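Local coordinates for protein member of s1p family of ribosomal proteins (Pyrococcus furiosus, PDB 5YH1) that probably acts as a manganese-dependent exonuclease on nucleic acids, through the RecJ-like DHH domain that this chain contributes to a longer protein, at residues Glu110-Leu113 against Lys114-Phe118; Thr204-Ala207 against Arg208-Pro212; Gly274-Glu277 against Glu278-Ile282; Val376-Ser379 against Asp380-Lys384. All blocks are in the same frame, centred on the assembly; numbering follows the deposited sequence.

Contact 1: residues Glu110-Leu113 against Lys114-Phe118; sequences EDVL and KDIIF
D115 folds back over the preceding turn of helix 109-126, placing CG 3.2 Å from D111 O. This helix follows strand 97-102 of the parallel five-stranded sheet and leads back to strand 132-136, the connection of a beta-alpha-beta crossover in the DHH domain. The backbone bond D115 N to D111 O measures 3.0 Å and is nearly straight, with a 161° N-H...O angle. With CG beside its own backbone N (chi1 -68°), the D115 carboxylate sits over the carbonyl of D111. Neither of its oxygens can bond that carbonyl, also an acceptor; OD1 pairs instead with R100, and OD2 with R61 and Y107 OH. Put an alanine here and both arginines would probably be short of a counter-charge and the Y107 hydroxyl without this partner, slackening the tie between helix and sheet. The neighbouring carboxylate of D111 is directed to S102 OG.

On another face, V112 and I116 run alongside each other, CG2 of V112 being 4.1 Å from CD1 of I116. Both pack on L151 of helix 145-152, and I116 also touches I275 of the second subunit. K114 leads away from 110-113, bent at chi2 (-100°) and chi4, until its aliphatic CE rests 3.4 Å above one face of the F118 ring, displaced toward the rim.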
loop_
_atom_site.group_PDB
_atom_site.type_symbol
_atom_site.label_atom_id
_atom_site.label_comp_id
_atom_site.label_asym_id
_atom_site.label_seq_id
_atom_site.Cartn_x
_atom_site.Cartn_y
_atom_site.Cartn_z
ATOM N N GLU A 110 -3.207 -12.734 3.480
ATOM C CA GLU A 110 -3.608 -11.333 3.462
ATOM C C GLU A 110 -4.970 -11.164 2.783
ATOM O O GLU A 110 -5.788 -10.363 3.232
ATOM C CB GLU A 110 -2.544 -10.458 2.785
ATOM C CG GLU A 110 -2.899 -8.976 2.800
ATOM C CD GLU A 110 -1.740 -8.052 2.427
ATOM O OE1 GLU A 110 -0.618 -8.537 2.171
ATOM O OE2 GLU A 110 -1.957 -6.821 2.397
ATOM N N ASP A 111 -5.217 -11.927 1.713
ATOM C CA ASP A 111 -6.509 -11.891 1.027
ATOM C C ASP A 111 -7.635 -12.474 1.870
ATOM O O ASP A 111 -8.674 -11.846 2.025
ATOM C CB ASP A 111 -6.452 -12.639 -0.315
ATOM C CG ASP A 111 -5.570 -11.939 -1.342
ATOM O OD1 ASP A 111 -5.135 -10.802 -1.094
ATOM O OD2 ASP A 111 -5.298 -12.537 -2.402
ATOM N N VAL A 112 -7.450 -13.684 2.395
ATOM C CA VAL A 112 -8.533 -14.324 3.135
ATOM C C VAL A 112 -8.834 -13.581 4.446
ATOM O O VAL A 112 -9.996 -13.461 4.856
ATOM C CB VAL A 112 -8.263 -15.819 3.384
ATOM C CG1 VAL A 112 -7.177 -16.030 4.433
ATOM C CG2 VAL A 112 -9.551 -16.511 3.785
ATOM N N LEU A 113 -7.804 -13.042 5.085
ATOM C CA LEU A 113 -8.027 -12.336 6.355
ATOM C C LEU A 113 -8.824 -11.061 6.115
ATOM O O LEU A 113 -9.716 -10.718 6.885
ATOM C CB LEU A 113 -6.701 -12.071 7.074
ATOM C CG LEU A 113 -6.054 -13.365 7.604
ATOM C CD1 LEU A 113 -4.646 -13.098 8.099
ATOM C CD2 LEU A 113 -6.894 -14.000 8.702
ATOM N N LYS A 114 -8.525 -10.381 5.018
ATOM C CA LYS A 114 -9.309 -9.228 4.614
ATOM C C LYS A 114 -10.772 -9.641 4.321
ATOM O O LYS A 114 -11.718 -8.993 4.771
ATOM C CB LYS A 114 -8.633 -8.569 3.408
ATOM C CG LYS A 114 -9.321 -7.330 2.871
ATOM C CD LYS A 114 -10.147 -7.644 1.644
ATOM C CE LYS A 114 -10.762 -6.386 1.050
ATOM N NZ LYS A 114 -9.858 -5.765 0.043
ATOM N N ASP A 115 -10.952 -10.736 3.593
ATOM C CA ASP A 115 -12.294 -11.232 3.292
ATOM C C ASP A 115 -13.082 -11.538 4.584
ATOM O O ASP A 115 -14.267 -11.226 4.700
ATOM C CB ASP A 115 -12.205 -12.491 2.399
ATOM C CG ASP A 115 -11.694 -12.185 0.988
ATOM O OD1 ASP A 115 -11.698 -11.000 0.591
ATOM O OD2 ASP A 115 -11.284 -13.130 0.274
ATOM N N ILE A 116 -12.419 -12.144 5.557
ATOM C CA ILE A 116 -13.071 -12.478 6.825
ATOM C C ILE A 116 -13.417 -11.207 7.628
ATOM O O ILE A 116 -14.518 -11.076 8.156
ATOM C CB ILE A 116 -12.215 -13.471 7.648
ATOM C CG1 ILE A 116 -12.188 -14.828 6.938
ATOM C CG2 ILE A 116 -12.772 -13.651 9.069
ATOM C CD1 ILE A 116 -11.145 -15.798 7.464
ATOM N N ILE A 117 -12.500 -10.254 7.701
ATOM C CA ILE A 117 -12.771 -9.016 8.452
ATOM C C ILE A 117 -13.933 -8.261 7.814
ATOM O O ILE A 117 -14.852 -7.828 8.503
ATOM C CB ILE A 117 -11.509 -8.133 8.547
ATOM C CG1 ILE A 117 -10.476 -8.819 9.447
ATOM C CG2 ILE A 117 -11.844 -6.728 9.067
ATOM C CD1 ILE A 117 -9.045 -8.394 9.202
ATOM N N PHE A 118 -13.907 -8.132 6.492
ATOM C CA PHE A 118 -14.970 -7.449 5.761
ATOM C C PHE A 118 -16.313 -8.161 5.918
ATOM O O PHE A 118 -17.323 -7.513 6.161
ATOM C CB PHE A 118 -14.606 -7.316 4.272
ATOM C CG PHE A 118 -13.775 -6.099 3.941
ATOM C CD1 PHE A 118 -12.828 -5.589 4.834
ATOM C CD2 PHE A 118 -13.926 -5.465 2.711
ATOM C CE1 PHE A 118 -12.067 -4.469 4.506
ATOM C CE2 PHE A 118 -13.165 -4.344 2.380
ATOM C CZ PHE A 118 -12.236 -3.845 3.284
#

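Contact 2: residues Thr204-Ala207 against Arg208-Pro212; sequences TEVA and RYINP
The last turns of helix 199-210 in the DHH domain carry a salt bridge between E205 and R208, three residues apart on one flank. The two side chains lie side by side, and R208 NH1 comes within 2.7 Å of E205 OE1. Two angles show that this pair is not a flat, two-pronged clasp: the carboxylate and guanidinium planes stand 79° apart, and the N-H...O angle of 122° makes the hydrogen-bond component weak. The bend at chi3 of R208 (54°) turns the guanidinium back toward the glutamate. More partners fix both groups: NE of R208 pairs with E215, its NH2 bonds V25 O, and OE2 of E205 takes Y239 OH and L28 N. The pair thus joins the helix to the loop around residues 25-28, with these buried charged groups richly satisfied.

V206 and I210 form a separate apolar patch. Their chains cross obliquely, CG1 of V206 lying 3.7 Å from CD1 of I210, and both rest on L75 of helix 66-86, which also holds the manganese ligand D67. The helix ends at I210; N211 is the first residue to leave helical angles, although its N still reaches A207 O at 2.9 Å. The Y209 ring presents its edge to the backbone: CD1 lies 3.2 Å from E205 O, which sits near the ring plane.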
loop_
_atom_site.group_PDB
_atom_site.type_symbol
_atom_site.label_atom_id
_atom_site.label_comp_id
_atom_site.label_asym_id
_atom_site.label_seq_id
_atom_site.Cartn_x
_atom_site.Cartn_y
_atom_site.Cartn_z
ATOM N N THR A 204 -16.946 -19.956 -17.766
ATOM C CA THR A 204 -17.981 -19.586 -18.731
ATOM C C THR A 204 -19.073 -20.656 -18.771
ATOM O O THR A 204 -20.256 -20.325 -18.762
ATOM C CB THR A 204 -17.395 -19.348 -20.138
ATOM O OG1 THR A 204 -16.511 -18.221 -20.104
ATOM C CG2 THR A 204 -18.493 -19.082 -21.146
ATOM N N GLU A 205 -18.692 -21.934 -18.756
ATOM C CA GLU A 205 -19.702 -23.008 -18.746
ATOM C C GLU A 205 -20.501 -22.971 -17.436
ATOM O O GLU A 205 -21.736 -23.005 -17.463
ATOM C CB GLU A 205 -19.085 -24.384 -18.974
ATOM C CG GLU A 205 -18.325 -24.539 -20.294
ATOM C CD GLU A 205 -19.200 -24.530 -21.555
ATOM O OE1 GLU A 205 -20.442 -24.445 -21.470
ATOM O OE2 GLU A 205 -18.634 -24.613 -22.665
ATOM N N VAL A 206 -19.822 -22.833 -16.296
ATOM C CA VAL A 206 -20.548 -22.684 -15.026
ATOM C C VAL A 206 -21.513 -21.512 -15.112
ATOM O O VAL A 206 -22.681 -21.629 -14.701
ATOM C CB VAL A 206 -19.628 -22.519 -13.801
ATOM C CG1 VAL A 206 -20.452 -22.198 -12.558
ATOM C CG2 VAL A 206 -18.816 -23.780 -13.560
ATOM N N ALA A 207 -21.043 -20.394 -15.659
ATOM C CA ALA A 207 -21.887 -19.203 -15.783
ATOM C C ALA A 207 -23.164 -19.468 -16.586
ATOM O O ALA A 207 -24.222 -18.932 -16.267
ATOM C CB ALA A 207 -21.110 -18.052 -16.404
ATOM N N ARG A 208 -23.056 -20.282 -17.630
ATOM C CA ARG A 208 -24.219 -20.645 -18.446
ATOM C C ARG A 208 -25.245 -21.444 -17.630
ATOM O O ARG A 208 -26.450 -21.252 -17.796
ATOM C CB ARG A 208 -23.788 -21.431 -19.695
ATOM C CG ARG A 208 -23.015 -20.601 -20.713
ATOM C CD ARG A 208 -22.492 -21.433 -21.880
ATOM N NE ARG A 208 -23.582 -22.185 -22.506
ATOM C CZ ARG A 208 -23.860 -23.473 -22.287
ATOM N NH1 ARG A 208 -23.110 -24.230 -21.497
ATOM N NH2 ARG A 208 -24.905 -24.013 -22.884
ATOM N N TYR A 209 -24.774 -22.324 -16.749
ATOM C CA TYR A 209 -25.673 -23.034 -15.840
ATOM C C TYR A 209 -26.280 -22.114 -14.778
ATOM O O TYR A 209 -27.435 -22.288 -14.391
ATOM C CB TYR A 209 -24.969 -24.215 -15.179
ATOM C CG TYR A 209 -24.786 -25.391 -16.109
ATOM C CD1 TYR A 209 -23.762 -25.405 -17.043
ATOM C CD2 TYR A 209 -25.639 -26.491 -16.063
ATOM C CE1 TYR A 209 -23.572 -26.475 -17.894
ATOM C CE2 TYR A 209 -25.456 -27.569 -16.916
ATOM C CZ TYR A 209 -24.423 -27.548 -17.838
ATOM O OH TYR A 209 -24.222 -28.601 -18.702
ATOM N N ILE A 210 -25.513 -21.129 -14.312
ATOM C CA ILE A 210 -26.038 -20.166 -13.353
ATOM C C ILE A 210 -27.153 -19.356 -13.990
ATOM O O ILE A 210 -28.205 -19.174 -13.383
ATOM C CB ILE A 210 -24.938 -19.216 -12.818
ATOM C CG1 ILE A 210 -23.978 -19.987 -11.915
ATOM C CG2 ILE A 210 -25.551 -18.056 -12.044
ATOM C CD1 ILE A 210 -22.649 -19.301 -11.704
ATOM N N ASN A 211 -26.915 -18.863 -15.205
ATOM C CA ASN A 211 -27.861 -17.976 -15.872
ATOM C C ASN A 211 -27.824 -18.152 -17.397
ATOM O O ASN A 211 -27.108 -17.433 -18.093
ATOM C CB ASN A 211 -27.576 -16.517 -15.486
ATOM C CG ASN A 211 -28.636 -15.561 -15.986
ATOM O OD1 ASN A 211 -29.582 -15.962 -16.658
ATOM N ND2 ASN A 211 -28.483 -14.291 -15.664
ATOM N N PRO A 212 -28.614 -19.104 -17.925
ATOM C CA PRO A 212 -28.581 -19.365 -19.372
ATOM C C PRO A 212 -28.805 -18.142 -20.272
ATOM O O PRO A 212 -28.335 -18.139 -21.396
ATOM C CB PRO A 212 -29.685 -20.416 -19.561
ATOM C CG PRO A 212 -29.735 -21.135 -18.255
ATOM C CD PRO A 212 -29.472 -20.072 -17.215
#

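Contact 3: residues Gly274-Glu277 against Glu278-Ile282; sequences GIIE and EILLI
The carboxylate of E278 meets G274 through a water that donates to both, 2.6 Å from E278 OE2 and 2.7 Å from G274 O. Its other oxygen, OE1, bonds T283 OG1, and G274 O also accepts Y154 OH of the third subunit. The second flat group, the carboxylate of E277, curls back toward the start of the turn because its chain bends at chi2 (90°). Its OE1 accepts G274 N at 2.8 Å on the syn side, 16° out of the carboxylate plane.

The short helix 276-279 closes in a Schellman motif: L281 has positive phi, and I282 N bonds E277 O at 3.1 Å with an almost straight N-H...O angle of 175°. This reversal lays I282 obliquely across the glutamate, its CG1 3.8 Å from E277 CB. Replacing E277 by an alanine is likely to leave G274 N without its carboxylate acceptor and to cost CD1 of I282 its contact with CG of E277.

Two apolar pairs, each one turn apart, complete the contact. I275 runs beside I279, with CG2 and CD1 3.8 Å apart. I276 and L280 do likewise, and both pack on I260 of helix 250-267, CG1 of I276 lying 3.8 Å from CD1 of L280.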
loop_
_atom_site.group_PDB
_atom_site.type_symbol
_atom_site.label_atom_id
_atom_site.label_comp_id
_atom_site.label_asym_id
_atom_site.label_seq_id
_atom_site.Cartn_x
_atom_site.Cartn_y
_atom_site.Cartn_z
ATOM N N GLY A 274 -15.657 -1.406 -15.020
ATOM C CA GLY A 274 -15.855 -0.235 -15.861
ATOM C C GLY A 274 -14.881 -0.207 -17.014
ATOM O O GLY A 274 -15.087 0.531 -17.982
ATOM N N ILE A 275 -13.816 -1.005 -16.907
ATOM C CA ILE A 275 -12.789 -1.096 -17.944
ATOM C C ILE A 275 -12.698 -2.518 -18.507
ATOM O O ILE A 275 -12.757 -2.708 -19.720
ATOM C CB ILE A 275 -11.405 -0.669 -17.415
ATOM C CG1 ILE A 275 -11.516 0.664 -16.657
ATOM C CG2 ILE A 275 -10.409 -0.543 -18.562
ATOM C CD1 ILE A 275 -10.216 1.154 -16.052
ATOM N N ILE A 276 -12.535 -3.504 -17.632
ATOM C CA ILE A 276 -12.329 -4.890 -18.062
ATOM C C ILE A 276 -13.470 -5.407 -18.967
ATOM O O ILE A 276 -13.213 -6.099 -19.947
ATOM C CB ILE A 276 -12.082 -5.827 -16.845
ATOM C CG1 ILE A 276 -11.653 -7.228 -17.287
ATOM C CG2 ILE A 276 -13.311 -5.933 -15.956
ATOM C CD1 ILE A 276 -10.303 -7.282 -17.956
ATOM N N GLU A 277 -14.715 -5.050 -18.649
ATOM C CA GLU A 277 -15.872 -5.475 -19.441
ATOM C C GLU A 277 -15.805 -4.958 -20.880
ATOM O O GLU A 277 -16.272 -5.632 -21.808
ATOM C CB GLU A 277 -17.194 -4.995 -18.829
ATOM C CG GLU A 277 -17.473 -5.484 -17.417
ATOM C CD GLU A 277 -16.932 -4.558 -16.336
ATOM O OE1 GLU A 277 -16.167 -3.623 -16.647
ATOM O OE2 GLU A 277 -17.267 -4.780 -15.159
ATOM N N GLU A 278 -15.251 -3.757 -21.047
ATOM C CA GLU A 278 -15.118 -3.139 -22.359
ATOM C C GLU A 278 -14.037 -3.834 -23.159
ATOM O O GLU A 278 -14.211 -4.112 -24.348
ATOM C CB GLU A 278 -14.775 -1.652 -22.233
ATOM C CG GLU A 278 -15.764 -0.825 -21.420
ATOM C CD GLU A 278 -17.144 -0.761 -22.038
ATOM O OE1 GLU A 278 -17.334 -1.218 -23.182
ATOM O OE2 GLU A 278 -18.053 -0.240 -21.374
ATOM N N ILE A 279 -12.925 -4.129 -22.501
ATOM C CA ILE A 279 -11.825 -4.826 -23.147
ATOM C C ILE A 279 -12.253 -6.240 -23.570
ATOM O O ILE A 279 -11.871 -6.709 -24.644
ATOM C CB ILE A 279 -10.597 -4.872 -22.227
ATOM C CG1 ILE A 279 -10.070 -3.448 -21.992
ATOM C CG2 ILE A 279 -9.493 -5.744 -22.821
ATOM C CD1 ILE A 279 -9.116 -3.341 -20.818
ATOM N N LEU A 280 -13.066 -6.896 -22.740
ATOM C CA LEU A 280 -13.524 -8.262 -23.007
ATOM C C LEU A 280 -14.692 -8.353 -23.998
ATOM O O LEU A 280 -15.128 -9.464 -24.336
ATOM C CB LEU A 280 -13.946 -8.937 -21.701
ATOM C CG LEU A 280 -12.824 -9.334 -20.758
ATOM C CD1 LEU A 280 -13.436 -9.838 -19.466
ATOM C CD2 LEU A 280 -11.899 -10.377 -21.376
ATOM N N LEU A 281 -15.203 -7.194 -24.424
ATOM C CA LEU A 281 -16.277 -7.072 -25.405
ATOM C C LEU A 281 -17.576 -7.694 -24.905
ATOM O O LEU A 281 -18.180 -8.489 -25.604
ATOM C CB LEU A 281 -15.870 -7.680 -26.762
ATOM C CG LEU A 281 -16.706 -7.242 -27.984
ATOM C CD1 LEU A 281 -16.252 -5.890 -28.484
ATOM C CD2 LEU A 281 -16.619 -8.246 -29.124
ATOM N N ILE A 282 -18.004 -7.355 -23.691
ATOM C CA ILE A 282 -19.282 -7.879 -23.200
ATOM C C ILE A 282 -20.339 -6.815 -23.003
ATOM O O ILE A 282 -21.427 -7.110 -22.522
ATOM C CB ILE A 282 -19.139 -8.722 -21.916
ATOM C CG1 ILE A 282 -18.682 -7.869 -20.735
ATOM C CG2 ILE A 282 -18.173 -9.876 -22.148
ATOM C CD1 ILE A 282 -18.897 -8.555 -19.403
HETATM O O HOH W 1 -17.362 1.230 -19.327
#

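Contact 4: residues Val376-Ser379 against Asp380-Lys384; sequences VRAS and DGMAK
A378 ends strand 373-378 of the six-stranded mixed sheet, and S379 opens the beta turn S379-M382, which brings M382 back against A378. The sheet probably belongs to a DHHA1-type domain, as in relatives of RecJ.

The tight part is where M382 meets A378 and the loop residues P363 and F387. M382, present as selenomethionine, sets its CG 3.6 Å from A378 CB, and its CB lies 3.3 Å from S379 O. From there the chain bends at chi2 (-70°) and leads away from the strand, packing on P363 and F387. S379 is buried, and its hydroxyl is fixed by S362 O and I364 N beside it; the CG methylene of M382 lies near this hydroxyl, 3.9 Å from S379 OG.

The outer side is much looser. D380 is exposed and its CB points away from 376-379, while its backbone N is bonded by E360 OE2. A383 and K384 are exposed as well, beyond side-chain contact with 376-379.

A backbone hydrogen bond closes the turn, M382 N to S379 O at 2.9 Å. The N-H...O angle is a good 155°, yet the donor stands 50° out of the carbonyl plane.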
loop_
_atom_site.group_PDB
_atom_site.type_symbol
_atom_site.label_atom_id
_atom_site.label_comp_id
_atom_site.label_asym_id
_atom_site.label_seq_id
_atom_site.Cartn_x
_atom_site.Cartn_y
_atom_site.Cartn_z
ATOM N N VAL A 376 11.591 -20.025 -14.368
ATOM C CA VAL A 376 12.034 -21.067 -15.283
ATOM C C VAL A 376 10.965 -21.302 -16.337
ATOM O O VAL A 376 9.794 -21.457 -16.009
ATOM C CB VAL A 376 12.289 -22.395 -14.548
ATOM C CG1 VAL A 376 12.759 -23.470 -15.529
ATOM C CG2 VAL A 376 13.317 -22.204 -13.439
ATOM N N ARG A 377 11.372 -21.313 -17.600
ATOM C CA ARG A 377 10.467 -21.637 -18.703
ATOM C C ARG A 377 11.106 -22.652 -19.629
ATOM O O ARG A 377 12.251 -22.495 -20.034
ATOM C CB ARG A 377 10.080 -20.374 -19.456
ATOM C CG ARG A 377 9.052 -19.570 -18.693
ATOM C CD ARG A 377 8.935 -18.155 -19.196
ATOM N NE ARG A 377 7.543 -17.718 -19.166
ATOM C CZ ARG A 377 6.967 -17.016 -18.195
ATOM N NH1 ARG A 377 7.641 -16.642 -17.121
ATOM N NH2 ARG A 377 5.690 -16.673 -18.306
ATOM N N ALA A 378 10.354 -23.708 -19.921
ATOM C CA ALA A 378 10.795 -24.819 -20.753
ATOM C C ALA A 378 9.883 -24.926 -21.968
ATOM O O ALA A 378 8.670 -24.977 -21.824
ATOM C CB ALA A 378 10.738 -26.108 -19.955
ATOM N N SER A 379 10.459 -24.937 -23.164
ATOM C CA SER A 379 9.676 -25.194 -24.378
ATOM C C SER A 379 9.172 -26.640 -24.418
ATOM O O SER A 379 9.674 -27.511 -23.697
ATOM C CB SER A 379 10.528 -24.940 -25.615
ATOM O OG SER A 379 11.582 -25.879 -25.667
ATOM N N ASP A 380 8.184 -26.889 -25.275
ATOM C CA ASP A 380 7.644 -28.241 -25.479
ATOM C C ASP A 380 8.739 -29.242 -25.795
ATOM O O ASP A 380 8.687 -30.374 -25.339
ATOM C CB ASP A 380 6.612 -28.242 -26.598
ATOM C CG ASP A 380 5.360 -27.495 -26.219
ATOM O OD1 ASP A 380 5.123 -27.296 -25.008
ATOM O OD2 ASP A 380 4.612 -27.100 -27.128
ATOM N N GLY A 381 9.743 -28.802 -26.545
ATOM C CA GLY A 381 10.918 -29.617 -26.844
ATOM C C GLY A 381 11.628 -30.223 -25.643
ATOM O O GLY A 381 12.284 -31.264 -25.771
HETATM N N MSE A 382 11.512 -29.582 -24.478
HETATM C CA MSE A 382 12.146 -30.094 -23.254
HETATM C C MSE A 382 11.494 -31.384 -22.782
HETATM O O MSE A 382 12.105 -32.165 -22.053
HETATM C CB MSE A 382 12.091 -29.043 -22.140
HETATM C CG MSE A 382 12.799 -27.733 -22.482
HETATM SE SE MSE A 382 14.731 -28.032 -22.539
HETATM C CE MSE A 382 14.993 -28.756 -20.714
ATOM N N ALA A 383 10.251 -31.633 -23.183
ATOM C CA ALA A 383 9.596 -32.907 -22.863
ATOM C C ALA A 383 10.418 -34.120 -23.350
ATOM O O ALA A 383 10.433 -35.152 -22.699
ATOM C CB ALA A 383 8.192 -32.947 -23.448
ATOM N N LYS A 384 11.125 -33.967 -24.469
ATOM C CA LYS A 384 11.989 -35.021 -25.017
ATOM C C LYS A 384 13.134 -35.417 -24.083
ATOM O O LYS A 384 13.798 -36.432 -24.303
ATOM C CB LYS A 384 12.565 -34.587 -26.376
ATOM C CG LYS A 384 11.498 -34.363 -27.447
ATOM C CD LYS A 384 12.102 -34.057 -28.813
ATOM C CE LYS A 384 12.317 -32.564 -29.084
ATOM N NZ LYS A 384 11.535 -32.069 -30.260
#

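All four contacts are local and lie in series along the chain; none touches another within it. Contacts 2 and 3 come closest, about 9 Å between nearest atoms, and both pack against helix 66-86, which carries the manganese ligand D67. T204 of contact 2 and L280 of contact 3 have side chains about 12 and 13 Å from the bound manganese, so these two contacts flank the site without ligating it. Contact 1 has D111 about 12 Å from the ligand D137, side chain to side chain. Contact 1 also meets a copy of contact 3 across a subunit boundary, linking the two in the assembly. Contact 4 is remote, its centre 34 to 38 Å from the other three.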